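Local coordinates for PmbA-related protein (Thermotoga maritima, PDB 1VL4) that is of unproven function but probably acts as a metallopeptidase of the U62 family and may modulate DNA gyrase, at residues V120-K125 with A202-D207; G383-F388 with I406-N411; L413-K418 with V437-L442. All blocks are in the same frame, centred on the assembly; numbering follows the deposited sequence.

How the interactions relate
Interaction 1 stands apart from the other two: it lies on the opposite side of the chain's centre, about 38 Å centre to centre from interaction 2 and 37 Å from interaction 3. It joins two loops at the long antiparallel sheet of the central region. Interactions 2 and 3 both reach the C-terminal mixed sheet, their centres about 12 Å apart. Strand 406-411 runs straight into helix 412-417, and it pairs in the sheet with strand 437-444, so the two contacts are linked through the chain at residues 411-413 and through the sheet. They also touch: Phe385 CZ packs on Leu415 CD1 at 4.1 Å, and Ser409 O lies 4.1 Å from Leu442 CG.

Interaction 1 (V120-K125 with A202-D207); sequences VGRFEK and ARTPED
The Phe123 ring has Pro205 over one face: Pro205 CD sits 3.8 Å from the ring centroid, only 5° off the normal, a CH-pi contact, while Pro205 N hangs over the same ring nearer its rim, 3.5 Å from Phe123 CZ. At the ring's edge, close to its plane, comes the carbonyl of Arg203, with Arg203 O 3.5 Å from Phe123 CE2. The second flat group, the Arg122 guanidinium, has Thr204 OG1 and the Glu206 carboxylate at its edge. It grips Glu206 side-on, Arg122 NE to Glu206 OE1 at 3.0 Å and Arg122 NH2 to Glu206 OE2 at 3.2 Å, both acceptors near the guanidinium plane. The carboxylate is turned 60° against that plane, and each oxygen is met from above the carboxylate plane. A bend at chi3 (58°) in Arg122 brings NE and NH2 round to the acid. One water links the backbones, accepting from Phe123 N at 3.1 Å and donating to Arg203 O at 2.6 Å. At the start of the first segment, Val120 CG2 presses on Arg203 CG at 3.4 Å; the guanidinium of Arg203 reaches on to the carbonyls of Pro289 and His288. An alanine in place of Phe123 is likely to open a gap beneath Pro205 and strip the packing from the Thr204-Pro205 peptide. The contact ties the loop before helix 128-143 to the turn leading from strand 194-202, an outer strand of the antiparallel sheet, into helix 210-223, and Phe123 also lies against Tyr156 of strand 148-167.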
loop_
_atom_site.group_PDB
_atom_site.type_symbol
_atom_site.label_atom_id
_atom_site.label_comp_id
_atom_site.label_asym_id
_atom_site.label_seq_id
_atom_site.Cartn_x
_atom_site.Cartn_y
_atom_site.Cartn_z
ATOM N N VAL A 120 -11.865 20.480 -16.411
ATOM C CA VAL A 120 -11.522 21.575 -17.326
ATOM C C VAL A 120 -11.112 21.104 -18.703
ATOM O O VAL A 120 -11.462 21.748 -19.646
ATOM C CB VAL A 120 -10.486 22.510 -16.674
ATOM C CG1 VAL A 120 -10.065 23.629 -17.613
ATOM C CG2 VAL A 120 -11.107 23.112 -15.392
ATOM N N GLY A 121 -10.381 20.003 -18.831
ATOM C CA GLY A 121 -10.015 19.486 -20.146
ATOM C C GLY A 121 -8.695 19.971 -20.718
ATOM O O GLY A 121 -8.352 19.643 -21.829
ATOM N N ARG A 122 -7.931 20.747 -19.978
ATOM C CA ARG A 122 -6.690 21.256 -20.522
ATOM C C ARG A 122 -5.478 20.324 -20.334
ATOM O O ARG A 122 -4.601 20.323 -21.176
ATOM C CB ARG A 122 -6.420 22.653 -19.991
ATOM C CG ARG A 122 -7.513 23.661 -20.439
ATOM C CD ARG A 122 -7.145 25.083 -20.172
ATOM N NE ARG A 122 -5.896 25.428 -20.830
ATOM C CZ ARG A 122 -5.776 25.741 -22.120
ATOM N NH1 ARG A 122 -6.841 25.744 -22.927
ATOM N NH2 ARG A 122 -4.572 26.047 -22.619
ATOM N N PHE A 123 -5.429 19.525 -19.269
ATOM C CA PHE A 123 -4.280 18.597 -19.101
ATOM C C PHE A 123 -4.233 17.620 -20.285
ATOM O O PHE A 123 -3.164 17.314 -20.805
ATOM C CB PHE A 123 -4.332 17.844 -17.729
ATOM C CG PHE A 123 -3.688 18.597 -16.612
ATOM C CD1 PHE A 123 -2.300 18.696 -16.550
ATOM C CD2 PHE A 123 -4.469 19.252 -15.638
ATOM C CE1 PHE A 123 -1.682 19.428 -15.549
ATOM C CE2 PHE A 123 -3.866 19.966 -14.640
ATOM C CZ PHE A 123 -2.485 20.065 -14.567
ATOM N N GLU A 124 -5.418 17.164 -20.712
ATOM C CA GLU A 124 -5.611 16.222 -21.832
ATOM C C GLU A 124 -5.072 16.692 -23.157
ATOM O O GLU A 124 -4.722 15.879 -24.002
ATOM C CB GLU A 124 -7.105 15.984 -22.083
ATOM C CG GLU A 124 -7.689 14.920 -21.232
ATOM C CD GLU A 124 -9.204 14.945 -21.300
ATOM O OE1 GLU A 124 -9.817 15.851 -20.684
ATOM O OE2 GLU A 124 -9.768 14.063 -21.993
ATOM N N LYS A 125 -5.053 17.999 -23.347
ATOM C CA LYS A 125 -4.506 18.609 -24.561
ATOM C C LYS A 125 -2.979 18.679 -24.653
ATOM O O LYS A 125 -2.452 18.885 -25.734
ATOM C CB LYS A 125 -5.102 20.017 -24.692
ATOM C CG LYS A 125 -6.632 19.913 -24.973
ATOM C CD LYS A 125 -7.208 21.188 -25.583
ATOM C CE LYS A 125 -7.443 22.284 -24.531
ATOM N NZ LYS A 125 -8.887 22.368 -24.160
ATOM N N ALA A 202 -3.120 21.400 -9.197
ATOM C CA ALA A 202 -3.775 22.257 -10.154
ATOM C C ALA A 202 -4.888 21.536 -10.932
ATOM O O ALA A 202 -4.824 20.334 -11.209
ATOM C CB ALA A 202 -2.757 22.791 -11.125
ATOM N N ARG A 203 -5.876 22.318 -11.334
ATOM C CA ARG A 203 -6.958 21.878 -12.227
ATOM C C ARG A 203 -6.540 22.055 -13.693
ATOM O O ARG A 203 -7.021 21.369 -14.609
ATOM C CB ARG A 203 -8.204 22.713 -11.894
ATOM C CG ARG A 203 -9.433 22.202 -12.560
ATOM C CD ARG A 203 -10.172 21.189 -11.804
ATOM N NE ARG A 203 -10.507 21.502 -10.388
ATOM C CZ ARG A 203 -10.902 20.540 -9.556
ATOM N NH1 ARG A 203 -11.088 19.320 -10.018
ATOM N NH2 ARG A 203 -11.165 20.774 -8.292
ATOM N N THR A 204 -5.636 23.001 -13.951
ATOM C CA THR A 204 -5.159 23.222 -15.306
ATOM C C THR A 204 -3.607 23.332 -15.319
ATOM O O THR A 204 -3.024 23.703 -14.315
ATOM C CB THR A 204 -5.785 24.513 -15.855
ATOM O OG1 THR A 204 -5.503 24.631 -17.256
ATOM C CG2 THR A 204 -5.203 25.694 -15.172
ATOM N N PRO A 205 -2.962 23.017 -16.454
ATOM C CA PRO A 205 -1.513 23.085 -16.498
ATOM C C PRO A 205 -0.959 24.501 -16.231
ATOM O O PRO A 205 0.134 24.658 -15.688
ATOM C CB PRO A 205 -1.177 22.632 -17.911
ATOM C CG PRO A 205 -2.393 22.151 -18.493
ATOM C CD PRO A 205 -3.537 22.477 -17.701
ATOM N N GLU A 206 -1.760 25.511 -16.555
ATOM C CA GLU A 206 -1.380 26.916 -16.455
ATOM C C GLU A 206 -1.190 27.276 -15.038
ATOM O O GLU A 206 -0.487 28.237 -14.724
ATOM C CB GLU A 206 -2.505 27.803 -17.004
ATOM C CG GLU A 206 -2.542 27.855 -18.498
ATOM C CD GLU A 206 -3.025 26.592 -19.141
ATOM O OE1 GLU A 206 -3.979 25.939 -18.622
ATOM O OE2 GLU A 206 -2.452 26.271 -20.199
ATOM N N ASP A 207 -1.809 26.520 -14.144
ATOM C CA ASP A 207 -1.624 26.822 -12.755
ATOM C C ASP A 207 -0.475 26.130 -12.071
ATOM O O ASP A 207 -0.329 26.255 -10.852
ATOM C CB ASP A 207 -2.900 26.562 -12.032
ATOM C CG ASP A 207 -3.994 27.565 -12.450
ATOM O OD1 ASP A 207 -3.698 28.657 -13.105
ATOM O OD2 ASP A 207 -5.137 27.217 -12.140
HETATM O O HOH W 1 -2.546 24.023 -21.335
HETATM O O HOH W 2 -7.314 20.484 -17.055
#

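Interaction 2 (G383-F388 with I406-N411); sequences GEFSLF and ITISGN
Strands 384-388 and 406-411 run antiparallel, their axes at 168°, with Phe385-Gly410 and Leu387-Ile408 as the hydrogen-bonded pairs. Phe385 N donates to Gly410 O at 2.9 Å and Gly410 N donates to Phe385 O at 3.1 Å; the Leu387-Ile408 pair is bonded the same way in both directions. On the face that carries Phe385, Leu387 and Ile408, the phenyl group folds back over the partner strand. Its CG stands between the backbone N and the carbonyl carbon (chi1 67°), which lays the ring across Gly410, and Gly410 CA approaches one face at 4.2 Å from the centroid. This is the aromatic rescue of a glycine in an antiparallel sheet: a side chain on Gly410 would press tightly on the ring. Further along, Phe385 CE1 meets Ile408 CD1 at 4.1 Å, and Ile408 continues onto Ile368 and Val371 of strand 365-372 in the same mixed sheet. The strand enters through a G1 beta bulge in which Gly383 and Glu384 both face Asn379. Across the contact, any beta carbon on Gly383 would clash with Asn411 OD1. On the other face Asn411 ND2 donates to Glu384 OE2 at 2.8 Å, nearly straight at 172°, from above the carboxylate plane but within its own amide plane. The same amide nitrogen also bonds Ser382 O, while Asn411 OD1 takes Leu413 N as N-cap of helix 412-417. At the far end Thr407 OG1 sits over a face of the Phe388 ring, 4.2 Å from Phe388 CD2.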
loop_
_atom_site.group_PDB
_atom_site.type_symbol
_atom_site.label_atom_id
_atom_site.label_comp_id
_atom_site.label_asym_id
_atom_site.label_seq_id
_atom_site.Cartn_x
_atom_site.Cartn_y
_atom_site.Cartn_z
ATOM N N GLY A 383 -5.732 10.273 19.741
ATOM C CA GLY A 383 -5.326 11.637 19.384
ATOM C C GLY A 383 -3.830 11.880 19.514
ATOM O O GLY A 383 -3.306 12.919 19.051
ATOM N N GLU A 384 -3.124 10.925 20.118
ATOM C CA GLU A 384 -1.713 11.100 20.410
ATOM C C GLU A 384 -0.883 10.991 19.153
ATOM O O GLU A 384 -1.175 10.179 18.263
ATOM C CB GLU A 384 -1.222 10.066 21.423
ATOM C CG GLU A 384 -1.858 10.161 22.782
ATOM C CD GLU A 384 -1.549 11.461 23.468
ATOM O OE1 GLU A 384 -0.360 11.866 23.504
ATOM O OE2 GLU A 384 -2.503 12.067 23.980
ATOM N N PHE A 385 0.137 11.856 19.081
ATOM C CA PHE A 385 1.109 11.840 18.013
ATOM C C PHE A 385 2.480 12.058 18.612
ATOM O O PHE A 385 2.606 12.656 19.683
ATOM C CB PHE A 385 0.792 12.873 16.888
ATOM C CG PHE A 385 0.910 14.347 17.323
ATOM C CD1 PHE A 385 2.140 15.012 17.301
ATOM C CD2 PHE A 385 -0.213 15.052 17.738
ATOM C CE1 PHE A 385 2.246 16.329 17.692
ATOM C CE2 PHE A 385 -0.107 16.378 18.134
ATOM C CZ PHE A 385 1.116 17.010 18.117
ATOM N N SER A 386 3.476 11.520 17.916
ATOM C CA SER A 386 4.904 11.706 18.182
ATOM C C SER A 386 5.628 11.573 16.835
ATOM O O SER A 386 5.675 10.501 16.228
ATOM C CB SER A 386 5.434 10.656 19.133
ATOM O OG SER A 386 6.822 10.848 19.300
ATOM N N LEU A 387 6.163 12.673 16.349
ATOM C CA LEU A 387 6.480 12.812 14.941
ATOM C C LEU A 387 7.803 13.515 14.791
ATOM O O LEU A 387 8.062 14.534 15.462
ATOM C CB LEU A 387 5.393 13.642 14.232
ATOM C CG LEU A 387 3.983 13.056 14.139
ATOM C CD1 LEU A 387 3.019 14.121 13.668
ATOM C CD2 LEU A 387 3.922 11.817 13.226
ATOM N N PHE A 388 8.642 12.990 13.911
ATOM C CA PHE A 388 9.821 13.704 13.480
ATOM C C PHE A 388 9.376 14.944 12.731
ATOM O O PHE A 388 8.325 14.954 12.099
ATOM C CB PHE A 388 10.685 12.854 12.565
ATOM C CG PHE A 388 11.259 11.645 13.219
ATOM C CD1 PHE A 388 10.536 10.464 13.284
ATOM C CD2 PHE A 388 12.531 11.669 13.735
ATOM C CE1 PHE A 388 11.072 9.338 13.875
ATOM C CE2 PHE A 388 13.070 10.544 14.311
ATOM C CZ PHE A 388 12.335 9.381 14.380
ATOM N N ILE A 406 14.583 17.138 15.465
ATOM C CA ILE A 406 13.560 17.351 16.470
ATOM C C ILE A 406 12.340 16.465 16.265
ATOM O O ILE A 406 12.008 16.072 15.153
ATOM C CB ILE A 406 13.140 18.833 16.586
ATOM C CG1 ILE A 406 12.771 19.411 15.223
ATOM C CG2 ILE A 406 14.257 19.615 17.269
ATOM C CD1 ILE A 406 11.849 20.606 15.326
ATOM N N THR A 407 11.728 16.136 17.389
ATOM C CA THR A 407 10.476 15.444 17.435
ATOM C C THR A 407 9.456 16.351 18.120
ATOM O O THR A 407 9.754 17.018 19.111
ATOM C CB THR A 407 10.624 14.116 18.224
ATOM O OG1 THR A 407 11.408 13.203 17.451
ATOM C CG2 THR A 407 9.257 13.473 18.518
ATOM N N ILE A 408 8.247 16.367 17.581
ATOM C CA ILE A 408 7.152 16.980 18.273
ATOM C C ILE A 408 6.198 15.910 18.698
ATOM O O ILE A 408 6.030 14.889 18.004
ATOM C CB ILE A 408 6.413 18.036 17.411
ATOM C CG1 ILE A 408 5.935 17.442 16.093
ATOM C CG2 ILE A 408 7.320 19.258 17.165
ATOM C CD1 ILE A 408 5.011 18.355 15.368
ATOM N N SER A 409 5.561 16.154 19.838
ATOM C CA SER A 409 4.553 15.259 20.357
ATOM C C SER A 409 3.446 16.024 21.074
ATOM O O SER A 409 3.629 17.144 21.521
ATOM C CB SER A 409 5.199 14.270 21.309
ATOM O OG SER A 409 5.620 14.953 22.460
ATOM N N GLY A 410 2.283 15.395 21.148
ATOM C CA GLY A 410 1.168 15.925 21.871
ATOM C C GLY A 410 -0.051 15.116 21.539
ATOM O O GLY A 410 0.055 13.970 21.069
ATOM N N ASN A 411 -1.200 15.708 21.832
ATOM C CA ASN A 411 -2.492 15.203 21.407
ATOM C C ASN A 411 -3.084 16.226 20.460
ATOM O O ASN A 411 -3.143 17.406 20.804
ATOM C CB ASN A 411 -3.427 15.036 22.599
ATOM C CG ASN A 411 -4.694 14.273 22.242
ATOM O OD1 ASN A 411 -5.611 14.798 21.580
ATOM N ND2 ASN A 411 -4.760 13.023 22.687
#

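Interaction 3 (L413-K418 with V437-L442); sequences LDLLRK and VLVEVL
Lys418 lays its aliphatic chain along the corner of the partner segment, its CB 3.9 Å from Val439 CG1 and 4.0 Å from Glu440 CB. The arrangement is a helix-to-strand junction packed against the mixed sheet of the C-terminal region: Lys418 is the first residue to leave helix 412-417, strand 419-422 follows at once, and that strand pairs antiparallel with strand 437-444. Segment 437-442 turns a corner at Glu440, and Lys418 holds both sides of it. Its carbonyl takes the amide there, Glu440 N to Lys418 O at 2.8 Å, while Val439 CA brings its hydrogen to the same oxygen from the residue before. The residue just past the helix thus accepts a backbone bond from the chain where it turns the corner at Glu440. One turn back along the helix, Leu415 packs against the strand. Leu415 CG rests 4.3 Å from Val439 CG2, and Leu415 CD1 meets Leu442 CD1 at 4.2 Å, the two leucines crossing at a slant. Leu415 also reaches Leu247 of helix 241-247, and Leu442 leans on Val237 of strand 233-239. Past the corner the lysine follows the strand and bends at chi3 (-69°), which carries its amine over the next peptide. There Lys418 NZ lies 3.9 Å from Val441 CG1 and donates to Val441 O, with Lys418 NZ to Val441 O at 2.7 Å, coming in from 36° above the carbonyl plane.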
loop_
_atom_site.group_PDB
_atom_site.type_symbol
_atom_site.label_atom_id
_atom_site.label_comp_id
_atom_site.label_asym_id
_atom_site.label_seq_id
_atom_site.Cartn_x
_atom_site.Cartn_y
_atom_site.Cartn_z
ATOM N N LEU A 413 -6.090 16.978 19.748
ATOM C CA LEU A 413 -7.207 17.754 20.279
ATOM C C LEU A 413 -6.719 18.907 21.140
ATOM O O LEU A 413 -7.245 20.004 21.029
ATOM C CB LEU A 413 -8.213 16.893 21.043
ATOM C CG LEU A 413 -8.912 15.808 20.188
ATOM C CD1 LEU A 413 -10.016 15.076 20.986
ATOM C CD2 LEU A 413 -9.446 16.385 18.885
ATOM N N ASP A 414 -5.695 18.671 21.944
ATOM C CA ASP A 414 -5.062 19.733 22.725
ATOM C C ASP A 414 -4.409 20.769 21.819
ATOM O O ASP A 414 -4.455 21.936 22.094
ATOM C CB ASP A 414 -3.989 19.165 23.653
ATOM C CG ASP A 414 -4.573 18.390 24.823
ATOM O OD1 ASP A 414 -5.587 18.852 25.405
ATOM O OD2 ASP A 414 -4.002 17.327 25.167
ATOM N N LEU A 415 -3.770 20.324 20.757
ATOM C CA LEU A 415 -3.277 21.229 19.723
ATOM C C LEU A 415 -4.367 22.193 19.238
ATOM O O LEU A 415 -4.141 23.406 19.194
ATOM C CB LEU A 415 -2.748 20.423 18.536
ATOM C CG LEU A 415 -1.943 21.232 17.517
ATOM C CD1 LEU A 415 -0.802 20.407 16.958
ATOM C CD2 LEU A 415 -2.832 21.767 16.402
ATOM N N LEU A 416 -5.539 21.640 18.888
ATOM C CA LEU A 416 -6.677 22.420 18.448
ATOM C C LEU A 416 -7.067 23.431 19.495
ATOM O O LEU A 416 -7.433 24.559 19.140
ATOM C CB LEU A 416 -7.906 21.550 18.098
ATOM C CG LEU A 416 -7.784 20.642 16.867
ATOM C CD1 LEU A 416 -9.017 19.728 16.686
ATOM C CD2 LEU A 416 -7.491 21.448 15.607
ATOM N N ARG A 417 -6.997 23.028 20.777
ATOM C CA ARG A 417 -7.307 23.941 21.882
ATOM C C ARG A 417 -6.332 25.094 21.974
ATOM O O ARG A 417 -6.712 26.174 22.381
ATOM C CB ARG A 417 -7.301 23.243 23.263
ATOM C CG ARG A 417 -8.406 22.241 23.514
ATOM C CD ARG A 417 -9.734 22.922 23.739
ATOM N NE ARG A 417 -9.820 23.525 25.068
ATOM C CZ ARG A 417 -10.677 24.483 25.414
ATOM N NH1 ARG A 417 -10.665 24.938 26.654
ATOM N NH2 ARG A 417 -11.521 25.012 24.524
ATOM N N LYS A 418 -5.071 24.844 21.636
ATOM C CA LYS A 418 -3.990 25.816 21.785
ATOM C C LYS A 418 -3.687 26.595 20.517
ATOM O O LYS A 418 -2.743 27.362 20.468
ATOM C CB LYS A 418 -2.737 25.091 22.253
ATOM C CG LYS A 418 -2.916 24.536 23.679
ATOM C CD LYS A 418 -1.632 23.969 24.269
ATOM C CE LYS A 418 -1.164 22.684 23.581
ATOM N NZ LYS A 418 0.047 22.143 24.304
ATOM N N VAL A 437 -0.691 28.185 11.424
ATOM C CA VAL A 437 -1.251 28.535 12.733
ATOM C C VAL A 437 -0.162 28.712 13.769
ATOM O O VAL A 437 0.968 28.146 13.654
ATOM C CB VAL A 437 -2.232 27.445 13.268
ATOM C CG1 VAL A 437 -3.404 27.280 12.324
ATOM C CG2 VAL A 437 -1.496 26.083 13.515
ATOM N N LEU A 438 -0.492 29.530 14.772
ATOM C CA LEU A 438 0.271 29.663 15.991
ATOM C C LEU A 438 -0.367 28.858 17.139
ATOM O O LEU A 438 -1.526 29.084 17.527
ATOM C CB LEU A 438 0.404 31.133 16.391
ATOM C CG LEU A 438 1.138 31.333 17.708
ATOM C CD1 LEU A 438 2.559 30.717 17.675
ATOM C CD2 LEU A 438 1.161 32.821 18.024
ATOM N N VAL A 439 0.418 27.901 17.638
ATOM C CA VAL A 439 0.023 27.005 18.723
ATOM C C VAL A 439 0.754 27.522 19.992
ATOM O O VAL A 439 2.001 27.690 20.011
ATOM C CB VAL A 439 0.393 25.507 18.400
ATOM C CG1 VAL A 439 -0.094 24.546 19.492
ATOM C CG2 VAL A 439 -0.132 25.066 17.078
ATOM N N GLU A 440 -0.032 27.800 21.032
ATOM C CA GLU A 440 0.480 28.382 22.275
ATOM C C GLU A 440 1.767 27.740 22.792
ATOM O O GLU A 440 2.756 28.439 23.187
ATOM C CB GLU A 440 -0.589 28.286 23.354
ATOM C CG GLU A 440 -0.213 28.924 24.699
ATOM C CD GLU A 440 -0.399 30.438 24.762
ATOM O OE1 GLU A 440 -0.355 31.107 23.700
ATOM O OE2 GLU A 440 -0.575 30.948 25.895
ATOM N N VAL A 441 1.726 26.423 22.897
ATOM C CA VAL A 441 2.895 25.681 23.300
ATOM C C VAL A 441 2.756 24.230 22.852
ATOM O O VAL A 441 1.667 23.681 22.855
ATOM C CB VAL A 441 3.167 25.829 24.849
ATOM C CG1 VAL A 441 2.074 25.198 25.690
ATOM C CG2 VAL A 441 4.484 25.241 25.233
ATOM N N LEU A 442 3.869 23.613 22.472
ATOM C CA LEU A 442 3.878 22.198 22.137
ATOM C C LEU A 442 5.144 21.553 22.688
ATOM O O LEU A 442 6.154 22.223 22.863
ATOM C CB LEU A 442 3.846 22.066 20.624
ATOM C CG LEU A 442 3.064 20.949 19.972
ATOM C CD1 LEU A 442 1.572 20.946 20.369
ATOM C CD2 LEU A 442 3.269 21.109 18.441
#